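Local coordinates for kinesin-like protein (Caenorhabditis elegans, PDB 5X3E) that probably acts as a kinesin-6 motor, coupling ATP hydrolysis to movement along microtubules, and is captured here in the apo state, at residues Asn154-Phe162 / Ala306-Pro317. Residues are numbered along the deposited sequence; the frame is centred on the assembly and turned at random.
Sequences NNRVEKCIF and APRAYETKSVYP. With SO4 (sulfate ion), chain D; SO4 (sulfate ion), chain F.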
# COMPACT_ATOMS: atom_id res chain seq x y z
N ASN A 154 -17.80 11.36 -2.30
CA ASN A 154 -18.65 12.53 -2.12
C ASN A 154 -18.77 12.83 -0.63
O ASN A 154 -18.32 12.05 0.22
CB ASN A 154 -20.04 12.31 -2.73
CG ASN A 154 -19.97 11.87 -4.18
OD1 ASN A 154 -19.27 12.47 -4.99
ND2 ASN A 154 -20.69 10.80 -4.51
N ASN A 155 -19.36 13.98 -0.33
CA ASN A 155 -19.61 14.40 1.05
C ASN A 155 -18.31 14.43 1.85
O ASN A 155 -18.28 14.07 3.03
CB ASN A 155 -20.64 13.49 1.73
CG ASN A 155 -21.98 13.52 1.04
OD1 ASN A 155 -22.29 14.43 0.28
ND2 ASN A 155 -22.81 12.52 1.33
N ARG A 156 -17.23 14.85 1.21
CA ARG A 156 -15.97 15.05 1.92
C ARG A 156 -16.10 16.31 2.77
O ARG A 156 -16.39 17.39 2.25
CB ARG A 156 -14.82 15.22 0.92
CG ARG A 156 -13.46 14.82 1.47
CD ARG A 156 -12.34 15.43 0.65
NE ARG A 156 -12.23 16.85 0.97
CZ ARG A 156 -12.58 17.85 0.17
NH1 ARG A 156 -13.08 17.61 -1.04
NH2 ARG A 156 -12.44 19.09 0.60
N VAL A 157 -15.89 16.18 4.08
CA VAL A 157 -16.06 17.34 4.95
C VAL A 157 -14.78 18.13 5.12
O VAL A 157 -13.69 17.67 4.75
CB VAL A 157 -16.61 16.94 6.33
CG1 VAL A 157 -18.06 16.75 6.23
CG2 VAL A 157 -15.94 15.67 6.83
N GLU A 158 -14.90 19.31 5.71
CA GLU A 158 -13.73 20.10 6.06
C GLU A 158 -12.93 19.39 7.14
O GLU A 158 -13.38 18.43 7.78
CB GLU A 158 -14.15 21.48 6.56
CG GLU A 158 -15.02 22.25 5.58
CD GLU A 158 -15.71 23.45 6.22
OE1 GLU A 158 -16.06 23.39 7.42
OE2 GLU A 158 -15.87 24.46 5.51
N LYS A 159 -11.71 19.89 7.35
CA LYS A 159 -10.79 19.28 8.28
C LYS A 159 -11.23 19.52 9.72
O LYS A 159 -12.03 20.41 10.02
CB LYS A 159 -9.38 19.86 8.08
CG LYS A 159 -8.73 19.48 6.77
CD LYS A 159 -7.34 20.07 6.71
CE LYS A 159 -6.59 19.68 5.45
NZ LYS A 159 -5.23 20.27 5.43
N CYS A 160 -10.70 18.68 10.61
CA CYS A 160 -10.85 18.78 12.06
C CYS A 160 -12.27 18.51 12.54
O CYS A 160 -12.56 18.76 13.72
CB CYS A 160 -10.36 20.14 12.57
SG CYS A 160 -8.75 20.61 11.91
N ILE A 161 -13.15 18.01 11.68
CA ILE A 161 -14.42 17.46 12.15
C ILE A 161 -14.20 16.05 12.68
O ILE A 161 -14.37 15.79 13.88
CB ILE A 161 -15.47 17.50 11.03
CG1 ILE A 161 -15.75 18.94 10.60
CG2 ILE A 161 -16.77 16.87 11.50
CD1 ILE A 161 -16.42 19.07 9.25
N PHE A 162 -13.80 15.14 11.81
CA PHE A 162 -13.17 13.91 12.27
C PHE A 162 -11.76 14.23 12.75
O PHE A 162 -11.12 15.16 12.26
CB PHE A 162 -13.08 12.88 11.14
CG PHE A 162 -14.41 12.41 10.61
CD1 PHE A 162 -15.11 11.41 11.25
CD2 PHE A 162 -14.93 12.95 9.45
CE1 PHE A 162 -16.32 10.96 10.75
CE2 PHE A 162 -16.14 12.51 8.94
CZ PHE A 162 -16.83 11.51 9.60
N ALA A 306 -18.81 8.35 8.27
CA ALA A 306 -19.82 8.39 9.32
C ALA A 306 -21.15 8.76 8.69
O ALA A 306 -21.18 9.47 7.68
CB ALA A 306 -19.47 9.38 10.44
N PRO A 307 -22.27 8.29 9.25
CA PRO A 307 -23.58 8.59 8.67
C PRO A 307 -23.83 10.09 8.57
O PRO A 307 -23.59 10.84 9.53
CB PRO A 307 -24.56 7.93 9.65
CG PRO A 307 -23.77 6.83 10.27
CD PRO A 307 -22.35 7.31 10.34
N ARG A 308 -24.31 10.52 7.41
CA ARG A 308 -24.59 11.93 7.20
C ARG A 308 -25.77 12.38 8.06
O ARG A 308 -26.76 11.66 8.20
CB ARG A 308 -24.90 12.22 5.73
CG ARG A 308 -25.11 13.70 5.50
CD ARG A 308 -25.34 14.07 4.05
NE ARG A 308 -25.56 15.51 3.94
CZ ARG A 308 -25.91 16.13 2.82
NH1 ARG A 308 -26.10 15.43 1.71
NH2 ARG A 308 -26.09 17.44 2.81
N ALA A 309 -25.64 13.57 8.65
CA ALA A 309 -26.69 14.10 9.50
C ALA A 309 -27.79 14.74 8.67
O ALA A 309 -27.52 15.45 7.69
CB ALA A 309 -26.10 15.12 10.48
N TYR A 310 -29.03 14.48 9.05
CA TYR A 310 -30.17 15.12 8.42
C TYR A 310 -30.44 16.47 9.08
O TYR A 310 -29.81 16.85 10.07
CB TYR A 310 -31.40 14.21 8.50
CG TYR A 310 -31.28 12.95 7.68
CD1 TYR A 310 -31.57 12.95 6.32
CD2 TYR A 310 -30.89 11.75 8.26
CE1 TYR A 310 -31.47 11.80 5.55
CE2 TYR A 310 -30.78 10.59 7.50
CZ TYR A 310 -31.07 10.62 6.15
OH TYR A 310 -30.97 9.48 5.39
N GLU A 311 -31.36 17.23 8.48
CA GLU A 311 -31.90 18.46 9.06
C GLU A 311 -30.83 19.54 9.25
O GLU A 311 -30.92 20.36 10.16
CB GLU A 311 -32.61 18.17 10.39
CG GLU A 311 -33.64 17.07 10.25
CD GLU A 311 -34.34 16.77 11.54
OE1 GLU A 311 -34.07 17.47 12.54
OE2 GLU A 311 -35.17 15.83 11.56
N THR A 312 -29.83 19.56 8.37
CA THR A 312 -28.84 20.62 8.32
C THR A 312 -28.50 20.94 6.87
O THR A 312 -28.37 20.04 6.04
CB THR A 312 -27.55 20.25 9.08
OG1 THR A 312 -26.53 21.20 8.79
CG2 THR A 312 -27.07 18.85 8.70
N LYS A 313 -28.37 22.24 6.56
CA LYS A 313 -27.98 22.65 5.22
C LYS A 313 -26.53 22.32 4.89
O LYS A 313 -26.12 22.49 3.74
CB LYS A 313 -28.20 24.15 5.03
CG LYS A 313 -29.62 24.55 4.68
CD LYS A 313 -29.93 24.25 3.23
CE LYS A 313 -31.43 24.23 2.98
NZ LYS A 313 -32.15 25.19 3.84
N SER A 314 -25.77 21.84 5.86
CA SER A 314 -24.36 21.56 5.63
C SER A 314 -24.16 20.06 5.42
O SER A 314 -25.08 19.25 5.53
CB SER A 314 -23.51 22.07 6.79
OG SER A 314 -23.86 21.43 8.00
N VAL A 315 -22.92 19.71 5.10
CA VAL A 315 -22.50 18.32 4.98
C VAL A 315 -21.75 17.99 6.26
O VAL A 315 -20.63 18.45 6.47
CB VAL A 315 -21.63 18.10 3.74
CG1 VAL A 315 -21.24 16.63 3.63
CG2 VAL A 315 -22.35 18.58 2.51
N TYR A 316 -22.38 17.21 7.14
CA TYR A 316 -21.82 16.98 8.46
C TYR A 316 -22.21 15.59 8.93
O TYR A 316 -23.31 15.11 8.59
CB TYR A 316 -22.31 18.04 9.46
CG TYR A 316 -21.28 18.38 10.50
CD1 TYR A 316 -20.26 19.28 10.22
CD2 TYR A 316 -21.32 17.81 11.77
CE1 TYR A 316 -19.31 19.59 11.16
CE2 TYR A 316 -20.37 18.12 12.72
CZ TYR A 316 -19.37 19.02 12.41
OH TYR A 316 -18.41 19.34 13.33
N PRO A 317 -21.36 14.92 9.69
CA PRO A 317 -21.72 13.61 10.24
C PRO A 317 -22.62 13.74 11.45
O PRO A 317 -22.69 14.78 12.11
CB PRO A 317 -20.37 13.01 10.63
CG PRO A 317 -19.55 14.21 11.00
CD PRO A 317 -19.96 15.27 10.01
S SO4 D . -32.21 22.33 7.20
O1 SO4 D . -31.78 23.23 6.15
O2 SO4 D . -33.67 22.34 7.18
O3 SO4 D . -31.75 22.73 8.52
O4 SO4 D . -31.72 20.99 6.90
S SO4 F . -10.40 22.32 4.84
O1 SO4 F . -10.79 23.73 4.79
O2 SO4 F . -10.88 21.62 3.66
O3 SO4 F . -8.94 22.24 4.91
O4 SO4 F . -10.99 21.72 6.03
O HOH W 1 -25.76 13.08 0.79
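The ring of F162 meets A306 at its edge and in its plane, F162 CZ lying 3.5 Å from A306 CB, while P317 CB comes to the same ring obliquely. A second ring, that of Y316, is met obliquely by the aliphatic branches of I161: I161 CG2 lies 3.5 Å from Y316 CZ, and I161 CD1 comes as near to Y316 CE1. At the periphery of the kinesin motor domain, a P-loop NTPase fold, this contact joins the loop leading from helix 141-152 into strand 162-165 to the end of strand 296-307 and the loop after it, a worked example of loops far apart in sequence held together almost wholly by apolar side chains. P317 rests against both I161 and F162, its CD 3.9 Å from I161 CG2. The Y316 hydroxyl, itself touching I161 CG2, hydrogen-bonds to R173 O. With an alanine at Y316, I161 would probably lose the ring it leans on, and R173 O the hydroxyl that bonds to it. Farther along, V157 and V315 face each other through their CG1 methyls, 4.1 Å apart, and both also touch V214 of strand 213-225. V315 CG1, set anti to the backbone N (chi1 -178°), also packs on N155 CB. At the more polar end, the N155 amide and R308 guanidinium planes stand 61° apart; N155 ND2 donates to M213 O and also to a water 3.1 Å away.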